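PDB 5BZ1: suppressor protein MPT5 from Saccharomyces cerevisiae, which binds the 3'-untranslated regions of target mRNAs through its Pumilio-repeat domain and so regulates their expression after transcription, including negative regulation of HO. Local coordinates for residues Val66-Leu69 with Cys70-Thr74; Gly98-Ser101 with Leu102-Ile105; Ala385-Ile388 with Lys389-Lys393. One frame throughout, in Å; residues are numbered along the deposited sequence.

Contact 1: Val66-Leu69 with Cys70-Thr74. With nucleotides of chain B.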
loop_
_atom_site.group_PDB
_atom_site.type_symbol
_atom_site.label_atom_id
_atom_site.label_comp_id
_atom_site.label_asym_id
_atom_site.label_seq_id
_atom_site.Cartn_x
_atom_site.Cartn_y
_atom_site.Cartn_z
ATOM N N VAL A 66 27.384 -3.660 12.957
ATOM C CA VAL A 66 26.835 -4.682 12.067
ATOM C C VAL A 66 26.481 -4.093 10.697
ATOM O O VAL A 66 26.814 -4.672 9.659
ATOM C CB VAL A 66 25.594 -5.362 12.685
ATOM C CG1 VAL A 66 24.930 -6.279 11.679
ATOM C CG2 VAL A 66 25.979 -6.143 13.937
ATOM N N GLN A 67 25.823 -2.938 10.704
ATOM C CA GLN A 67 25.461 -2.260 9.463
ATOM C C GLN A 67 26.689 -1.859 8.647
ATOM O O GLN A 67 26.709 -2.035 7.431
ATOM C CB GLN A 67 24.604 -1.026 9.752
ATOM C CG GLN A 67 23.188 -1.330 10.224
ATOM C CD GLN A 67 22.376 -0.072 10.449
ATOM O OE1 GLN A 67 21.959 0.589 9.498
ATOM N NE2 GLN A 67 22.158 0.272 11.712
ATOM N N LYS A 68 27.704 -1.315 9.313
ATOM C CA LYS A 68 28.931 -0.925 8.625
ATOM C C LYS A 68 29.587 -2.157 8.015
ATOM O O LYS A 68 30.017 -2.144 6.859
ATOM C CB LYS A 68 29.907 -0.245 9.588
ATOM C CG LYS A 68 30.912 0.660 8.889
ATOM C CD LYS A 68 30.178 1.777 8.155
ATOM C CE LYS A 68 31.111 2.573 7.274
ATOM N NZ LYS A 68 30.511 3.887 6.920
ATOM N N LEU A 69 29.642 -3.222 8.807
ATOM C CA LEU A 69 30.222 -4.492 8.394
ATOM C C LEU A 69 29.590 -5.007 7.097
ATOM O O LEU A 69 30.276 -5.597 6.260
ATOM C CB LEU A 69 30.046 -5.508 9.522
ATOM C CG LEU A 69 31.217 -6.383 9.966
ATOM C CD1 LEU A 69 32.556 -5.754 9.621
ATOM C CD2 LEU A 69 31.118 -6.641 11.464
ATOM N N CYS A 70 28.289 -4.764 6.924
ATOM C CA CYS A 70 27.578 -5.177 5.712
ATOM C C CYS A 70 28.174 -4.602 4.426
ATOM O O CYS A 70 27.979 -5.158 3.344
ATOM C CB CYS A 70 26.095 -4.803 5.799
ATOM S SG CYS A 70 25.141 -5.850 6.915
ATOM N N ASP A 71 28.900 -3.495 4.545
ATOM C CA ASP A 71 29.521 -2.864 3.385
ATOM C C ASP A 71 30.876 -3.490 3.034
ATOM O O ASP A 71 31.457 -3.167 2.001
ATOM C CB ASP A 71 29.687 -1.359 3.618
ATOM C CG ASP A 71 28.369 -0.605 3.560
ATOM O OD1 ASP A 71 27.446 -1.071 2.861
ATOM O OD2 ASP A 71 28.265 0.460 4.208
ATOM N N TYR A 72 31.367 -4.389 3.885
ATOM C CA TYR A 72 32.728 -4.911 3.736
ATOM C C TYR A 72 32.845 -6.439 3.764
ATOM O O TYR A 72 33.832 -6.994 3.280
ATOM C CB TYR A 72 33.645 -4.303 4.803
ATOM C CG TYR A 72 33.725 -2.795 4.760
ATOM C CD1 TYR A 72 34.607 -2.154 3.904
ATOM C CD2 TYR A 72 32.920 -2.012 5.576
ATOM C CE1 TYR A 72 34.687 -0.776 3.860
ATOM C CE2 TYR A 72 32.993 -0.631 5.536
ATOM C CZ TYR A 72 33.879 -0.022 4.677
ATOM O OH TYR A 72 33.957 1.349 4.633
ATOM N N LEU A 73 31.848 -7.113 4.336
ATOM C CA LEU A 73 31.871 -8.573 4.470
ATOM C C LEU A 73 31.989 -9.290 3.124
ATOM O O LEU A 73 31.405 -8.859 2.128
ATOM C CB LEU A 73 30.615 -9.076 5.195
ATOM C CG LEU A 73 30.425 -8.734 6.675
ATOM C CD1 LEU A 73 29.124 -9.325 7.209
ATOM C CD2 LEU A 73 31.604 -9.220 7.497
ATOM N N THR A 74 32.752 -10.381 3.096
ATOM C CA THR A 74 32.784 -11.260 1.932
ATOM C C THR A 74 31.432 -11.951 1.830
ATOM O O THR A 74 30.659 -11.938 2.785
ATOM C CB THR A 74 33.864 -12.345 2.067
ATOM O OG1 THR A 74 33.546 -13.198 3.173
ATOM C CG2 THR A 74 35.244 -11.723 2.283
ATOM P P U B 9 17.498 8.421 13.490
ATOM O OP1 U B 9 18.549 8.188 12.464
ATOM O OP2 U B 9 16.137 7.869 13.285
ATOM O "O5'" U B 9 18.053 7.876 14.880
ATOM C "C5'" U B 9 17.247 7.848 16.050
ATOM C "C4'" U B 9 17.794 6.857 17.043
ATOM O "O4'" U B 9 17.678 5.522 16.492
ATOM C "C3'" U B 9 19.273 7.015 17.354
ATOM O "O3'" U B 9 19.503 7.974 18.372
ATOM C "C2'" U B 9 19.705 5.601 17.733
ATOM O "O2'" U B 9 19.409 5.323 19.095
ATOM C "C1'" U B 9 18.796 4.745 16.849
ATOM N N1 U B 9 19.458 4.276 15.608
ATOM C C2 U B 9 20.270 3.153 15.685
ATOM O O2 U B 9 20.479 2.559 16.729
ATOM N N3 U B 9 20.842 2.757 14.499
ATOM C C4 U B 9 20.678 3.355 13.267
ATOM O O4 U B 9 21.263 2.882 12.290
ATOM C C5 U B 9 19.816 4.503 13.266
ATOM C C6 U B 9 19.241 4.913 14.404
HETATM O O HOH W 1 30.859 2.338 4.027
#
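The phenol ring of Tyr72 meets the helix end with its edge: the carbonyl oxygen of Lys68 lies near the ring plane, 3.2 Å from Tyr72 CD2. The Lys68 chain runs alongside the ring in the same direction, its CE reaching 4.1 Å from Tyr72 OH, because CG stands anti to the backbone N (chi1 -157°) and the chain then bends at chi2. Its ammonium forms a salt bridge with Glu33, while one water accepts weakly from Lys68 NZ, donates to Asp71 OD2 at 3.2 Å and meets Tyr72 OH in another weak bond. The Gln67 amide reaches the RNA: Gln67 NE2 donates to O4 of U9 of chain B at 2.8 Å, with a fairly straight N-H...O angle of 160°.

These residues close helix 62-69, the RNA-facing helix of Pumilio repeat 2, and start the loop to helix 75-85. Cys70 N still bonds to Val66 O, but Asp71 N turns back to Lys68 O at 2.9 Å, approaching from above the carbonyl plane. Leu69 O takes two donors, Tyr72 N from above its plane and Leu73 N nearly along the C=O axis, each at 2.9 Å, which fixes the turn at the helix end. Alongside this turn, Leu73 CD2 packs obliquely on Leu69 CG at 3.8 Å, and both leucines continue onto helix 38-49, Leu69 against Met45 and Ile49, Leu73 against Tyr46. Thr74 N-caps the next helix through a bond from Gln77 N to its OG1.

Contact 2: Gly98-Ser101 with Leu102-Ile105; sequences GTRS and LQKI. With nucleotides of chain B.
Gln103 lies alongside Thr99, one turn earlier on helix 98-107, and its amide nitrogen is shared between protein and RNA. Gln103 NE2 donates to Thr99 OG1 at 2.9 Å, with the hydroxyl oxygen in the amide plane, and to O4 of U7 of chain B, also at 2.9 Å, with an N-H...O angle of 165°. A weak bond to Thr99 O accompanies these. Thr99 OG1 is brought to the amide by a chi1 of -173°, opposite the backbone N, and also bonds to Asn140 O.

Arg100 slides its guanidinium between two bases. N3 of U7 of chain B sits over the centre of one face, 3.4 Å above the plane, whereas C6 of U9 of chain B covers the opposite face, offset toward the rim. At the edge, in plane, Arg100 NH2 bonds to OP2 of U9 of chain B at 3.0 Å. With an alanine here, the phosphate would probably lose its charged partner and the two uracils the flat group that separates them. Pumilio repeat 3 thus meets the uracil O4 with the glutamine, consistent with uracil recognition, and lays the flat arginine group between two bases, where its charge probably offsets the backbone's.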
loop_
_atom_site.group_PDB
_atom_site.type_symbol
_atom_site.label_atom_id
_atom_site.label_comp_id
_atom_site.label_asym_id
_atom_site.label_seq_id
_atom_site.Cartn_x
_atom_site.Cartn_y
_atom_site.Cartn_z
ATOM N N GLY A 98 17.296 -3.628 16.121
ATOM C CA GLY A 98 17.304 -4.778 15.233
ATOM C C GLY A 98 16.792 -4.476 13.835
ATOM O O GLY A 98 17.365 -4.940 12.847
ATOM N N THR A 99 15.717 -3.695 13.749
ATOM C CA THR A 99 15.128 -3.360 12.457
ATOM C C THR A 99 16.114 -2.615 11.553
ATOM O O THR A 99 16.112 -2.819 10.344
ATOM C CB THR A 99 13.803 -2.564 12.604
ATOM O OG1 THR A 99 13.185 -2.403 11.321
ATOM C CG2 THR A 99 14.042 -1.187 13.223
ATOM N N ARG A 100 16.965 -1.774 12.141
ATOM C CA ARG A 100 17.957 -1.031 11.368
ATOM C C ARG A 100 19.019 -1.988 10.823
ATOM O O ARG A 100 19.421 -1.891 9.661
ATOM C CB ARG A 100 18.623 0.047 12.227
ATOM C CG ARG A 100 17.659 0.986 12.956
ATOM C CD ARG A 100 16.856 1.853 11.994
ATOM N NE ARG A 100 16.057 2.849 12.708
ATOM C CZ ARG A 100 16.158 4.164 12.530
ATOM N NH1 ARG A 100 17.011 4.654 11.642
ATOM N NH2 ARG A 100 15.395 4.991 13.232
ATOM N N SER A 101 19.466 -2.909 11.673
ATOM C CA SER A 101 20.427 -3.933 11.279
ATOM C C SER A 101 19.890 -4.801 10.140
ATOM O O SER A 101 20.575 -5.023 9.145
ATOM C CB SER A 101 20.774 -4.822 12.476
ATOM O OG SER A 101 21.373 -4.083 13.520
ATOM N N LEU A 102 18.660 -5.285 10.294
ATOM C CA LEU A 102 18.073 -6.212 9.329
ATOM C C LEU A 102 17.771 -5.548 7.982
ATOM O O LEU A 102 17.956 -6.166 6.927
ATOM C CB LEU A 102 16.821 -6.878 9.911
ATOM C CG LEU A 102 16.239 -8.035 9.102
ATOM C CD1 LEU A 102 17.350 -8.986 8.703
ATOM C CD2 LEU A 102 15.180 -8.776 9.902
ATOM N N GLN A 103 17.315 -4.297 8.017
ATOM C CA GLN A 103 17.091 -3.534 6.791
ATOM C C GLN A 103 18.384 -3.432 5.983
ATOM O O GLN A 103 18.378 -3.595 4.762
ATOM C CB GLN A 103 16.578 -2.127 7.110
ATOM C CG GLN A 103 15.128 -2.047 7.570
ATOM C CD GLN A 103 14.775 -0.673 8.107
ATOM O OE1 GLN A 103 14.901 0.332 7.406
ATOM N NE2 GLN A 103 14.340 -0.619 9.365
ATOM N N LYS A 104 19.488 -3.159 6.673
ATOM C CA LYS A 104 20.789 -3.036 6.020
ATOM C C LYS A 104 21.243 -4.377 5.443
ATOM O O LYS A 104 21.759 -4.439 4.325
ATOM C CB LYS A 104 21.840 -2.506 7.002
ATOM C CG LYS A 104 23.193 -2.220 6.360
ATOM C CD LYS A 104 23.054 -1.234 5.201
ATOM C CE LYS A 104 24.388 -0.986 4.498
ATOM N NZ LYS A 104 25.335 -0.198 5.327
ATOM N N ILE A 105 21.040 -5.445 6.211
ATOM C CA ILE A 105 21.401 -6.790 5.772
ATOM C C ILE A 105 20.654 -7.172 4.493
ATOM O O ILE A 105 21.268 -7.605 3.514
ATOM C CB ILE A 105 21.139 -7.831 6.878
ATOM C CG1 ILE A 105 22.132 -7.638 8.028
ATOM C CG2 ILE A 105 21.246 -9.247 6.329
ATOM C CD1 ILE A 105 21.851 -8.504 9.244
ATOM P P U B 7 8.213 7.590 14.427
ATOM O OP1 U B 7 8.273 6.767 15.666
ATOM O OP2 U B 7 7.778 9.008 14.531
ATOM O "O5'" U B 7 9.650 7.540 13.729
ATOM C "C5'" U B 7 10.778 8.195 14.308
ATOM C "C4'" U B 7 11.829 8.545 13.277
ATOM O "O4'" U B 7 12.658 7.379 13.008
ATOM C "C3'" U B 7 11.295 9.011 11.920
ATOM O "O3'" U B 7 12.190 9.982 11.366
ATOM C "C2'" U B 7 11.368 7.734 11.087
ATOM O "O2'" U B 7 11.412 7.937 9.691
ATOM C "C1'" U B 7 12.654 7.109 11.620
ATOM N N1 U B 7 12.773 5.657 11.418
ATOM C C2 U B 7 13.611 5.223 10.402
ATOM O O2 U B 7 14.220 5.989 9.673
ATOM N N3 U B 7 13.705 3.860 10.254
ATOM C C4 U B 7 13.067 2.903 11.016
ATOM O O4 U B 7 13.258 1.713 10.759
ATOM C C5 U B 7 12.226 3.433 12.056
ATOM C C6 U B 7 12.111 4.758 12.223
ATOM P P U B 9 17.498 8.421 13.490
ATOM O OP1 U B 9 18.549 8.188 12.464
ATOM O OP2 U B 9 16.137 7.869 13.285
ATOM O "O5'" U B 9 18.053 7.876 14.880
ATOM C "C5'" U B 9 17.247 7.848 16.050
ATOM C "C4'" U B 9 17.794 6.857 17.043
ATOM O "O4'" U B 9 17.678 5.522 16.492
ATOM C "C3'" U B 9 19.273 7.015 17.354
ATOM O "O3'" U B 9 19.503 7.974 18.372
ATOM C "C2'" U B 9 19.705 5.601 17.733
ATOM O "O2'" U B 9 19.409 5.323 19.095
ATOM C "C1'" U B 9 18.796 4.745 16.849
ATOM N N1 U B 9 19.458 4.276 15.608
ATOM C C2 U B 9 20.270 3.153 15.685
ATOM O O2 U B 9 20.479 2.559 16.729
ATOM N N3 U B 9 20.842 2.757 14.499
ATOM C C4 U B 9 20.678 3.355 13.267
ATOM O O4 U B 9 21.263 2.882 12.290
ATOM C C5 U B 9 19.816 4.503 13.266
ATOM C C6 U B 9 19.241 4.913 14.404
#

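Contact 3: Ala385-Ile388 with Lys389-Lys393. With nucleotides of chain B.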
loop_
_atom_site.group_PDB
_atom_site.type_symbol
_atom_site.label_atom_id
_atom_site.label_comp_id
_atom_site.label_asym_id
_atom_site.label_seq_id
_atom_site.Cartn_x
_atom_site.Cartn_y
_atom_site.Cartn_z
ATOM N N ALA A 385 -23.814 25.866 -2.348
ATOM C CA ALA A 385 -24.915 26.024 -3.293
ATOM C C ALA A 385 -24.427 26.593 -4.622
ATOM O O ALA A 385 -24.831 26.130 -5.692
ATOM C CB ALA A 385 -26.001 26.913 -2.704
ATOM N N LYS A 386 -23.561 27.602 -4.543
ATOM C CA LYS A 386 -23.031 28.272 -5.728
ATOM C C LYS A 386 -22.208 27.333 -6.613
ATOM O O LYS A 386 -22.183 27.491 -7.836
ATOM C CB LYS A 386 -22.194 29.493 -5.330
ATOM C CG LYS A 386 -20.979 29.162 -4.464
ATOM C CD LYS A 386 -20.209 30.419 -4.067
ATOM C CE LYS A 386 -19.157 30.099 -3.013
ATOM N NZ LYS A 386 -18.478 31.324 -2.498
ATOM N N LYS A 387 -21.537 26.363 -5.993
ATOM C CA LYS A 387 -20.749 25.381 -6.735
ATOM C C LYS A 387 -21.653 24.484 -7.579
ATOM O O LYS A 387 -21.367 24.211 -8.745
ATOM C CB LYS A 387 -19.911 24.529 -5.780
ATOM C CG LYS A 387 -18.868 25.307 -4.988
ATOM C CD LYS A 387 -17.946 24.365 -4.219
ATOM C CE LYS A 387 -17.208 23.422 -5.160
ATOM N NZ LYS A 387 -16.520 22.310 -4.437
ATOM N N ILE A 388 -22.745 24.025 -6.978
ATOM C CA ILE A 388 -23.722 23.196 -7.674
ATOM C C ILE A 388 -24.423 24.002 -8.774
ATOM O O ILE A 388 -24.713 23.478 -9.850
ATOM C CB ILE A 388 -24.749 22.601 -6.687
ATOM C CG1 ILE A 388 -24.041 21.709 -5.661
ATOM C CG2 ILE A 388 -25.823 21.813 -7.415
ATOM C CD1 ILE A 388 -24.979 20.967 -4.725
ATOM N N LYS A 389 -24.683 25.278 -8.500
ATOM C CA LYS A 389 -25.281 26.169 -9.488
ATOM C C LYS A 389 -24.352 26.351 -10.688
ATOM O O LYS A 389 -24.804 26.360 -11.831
ATOM C CB LYS A 389 -25.616 27.526 -8.858
ATOM C CG LYS A 389 -26.437 28.455 -9.753
ATOM C CD LYS A 389 -26.711 29.793 -9.075
ATOM C CE LYS A 389 -27.406 30.773 -10.019
ATOM N NZ LYS A 389 -28.733 30.287 -10.491
ATOM N N LEU A 390 -23.051 26.479 -10.428
ATOM C CA LEU A 390 -22.067 26.645 -11.499
ATOM C C LEU A 390 -22.025 25.416 -12.409
ATOM O O LEU A 390 -21.947 25.545 -13.632
ATOM C CB LEU A 390 -20.677 26.926 -10.922
ATOM C CG LEU A 390 -19.548 27.173 -11.925
ATOM C CD1 LEU A 390 -19.884 28.346 -12.839
ATOM C CD2 LEU A 390 -18.215 27.410 -11.214
ATOM N N LYS A 391 -22.081 24.231 -11.807
ATOM C CA LYS A 391 -22.103 22.980 -12.565
ATOM C C LYS A 391 -23.363 22.851 -13.431
ATOM O O LYS A 391 -23.297 22.383 -14.570
ATOM C CB LYS A 391 -21.964 21.780 -11.624
ATOM C CG LYS A 391 -20.582 21.672 -10.956
ATOM C CD LYS A 391 -20.492 20.451 -10.044
ATOM C CE LYS A 391 -19.053 20.164 -9.628
ATOM N NZ LYS A 391 -18.456 21.271 -8.833
ATOM N N VAL A 392 -24.506 23.264 -12.885
ATOM C CA VAL A 392 -25.751 23.303 -13.648
ATOM C C VAL A 392 -25.581 24.216 -14.859
ATOM O O VAL A 392 -25.954 23.866 -15.978
ATOM C CB VAL A 392 -26.923 23.809 -12.782
ATOM C CG1 VAL A 392 -28.096 24.248 -13.650
ATOM C CG2 VAL A 392 -27.356 22.739 -11.786
ATOM N N LYS A 393 -24.997 25.386 -14.618
ATOM C CA LYS A 393 -24.735 26.373 -15.660
ATOM C C LYS A 393 -23.759 25.849 -16.715
ATOM O O LYS A 393 -23.956 26.058 -17.913
ATOM C CB LYS A 393 -24.195 27.654 -15.022
ATOM C CG LYS A 393 -23.322 28.512 -15.921
ATOM C CD LYS A 393 -24.097 29.678 -16.514
ATOM C CE LYS A 393 -23.207 30.907 -16.640
ATOM N NZ LYS A 393 -23.872 32.015 -17.375
ATOM O "O5'" U B 1 -15.564 24.951 2.459
ATOM C "C5'" U B 1 -16.180 24.998 3.738
ATOM C "C4'" U B 1 -16.882 23.703 4.059
ATOM O "O4'" U B 1 -18.069 23.567 3.237
ATOM C "C3'" U B 1 -16.094 22.430 3.787
ATOM O "O3'" U B 1 -15.173 22.126 4.821
ATOM C "C2'" U B 1 -17.194 21.386 3.613
ATOM O "O2'" U B 1 -17.677 20.936 4.871
ATOM C "C1'" U B 1 -18.297 22.208 2.936
ATOM N N1 U B 1 -18.309 22.040 1.464
ATOM C C2 U B 1 -19.081 21.007 0.950
ATOM O O2 U B 1 -19.727 20.252 1.659
ATOM N N3 U B 1 -19.063 20.886 -0.419
ATOM C C4 U B 1 -18.365 21.678 -1.307
ATOM O O4 U B 1 -18.456 21.439 -2.514
ATOM C C5 U B 1 -17.595 22.727 -0.701
ATOM C C6 U B 1 -17.591 22.875 0.631
HETATM O O HOH W 2 -18.707 23.864 -9.428
#
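This is a helical contact, formed between successive turns of helix 385-398 near the C-terminal end of the Pumilio homology domain, where one lysine reaches the first nucleotide of the RNA. Four backbone bonds of the i to i+4 kind join the turns, among them Lys389 N to Ala385 O at 2.9 Å and Val392 N to Ile388 O at 3.0 Å.

Lys387 and Lys391 lie one turn apart. The Lys387 chain bends at chi3 (60°), which turns the ammonium back to the base: Lys387 NZ bonds to O4 of U1 of chain B at 2.9 Å, and Lys387 CD passes 3.4 Å from that O4. In the domain's stack of helices, helix 385-398 packs against helix 354-375 and helix 318-326; Ile388 touches Thr372 and Gln323, and Val392 adds to the cover on Thr372 and Lys373.

Lys391 lays its CG 3.5 Å from Lys387 O and bends at chi4, so that its ammonium comes back over the preceding turn. A water links Lys387 O with this ammonium, donating to Lys387 O at 2.8 Å and accepting from Lys391 NZ at 2.7 Å, while Gln323 OE1 takes a second bond from the same ammonium. The two ammonium nitrogens, Lys387 NZ and Lys391 NZ, remain 4.9 Å apart.

How the contacts relate
Contacts 1, 2 and 3 follow in that order along one Pumilio homology domain. Contacts 1 and 2 belong to successive repeats, Pumilio 2 and Pumilio 3, with centres about 12 Å apart, and they touch: Lys104 of contact 2 bonds to the carbonyl of Gln67 and pairs weakly with the carboxylate of Asp71, while Cys70 packs on Ile105. Contact 3, on helix 385-398, lies on the other side of the chain's centre, its centre about 63 Å from that of contact 1 and 55 Å from that of contact 2. The RNA runs antiparallel to the protein, with U9 and U7 of chain B at the early repeats and U1 of chain B at the C-terminal helix, so one strand spans the scaffold.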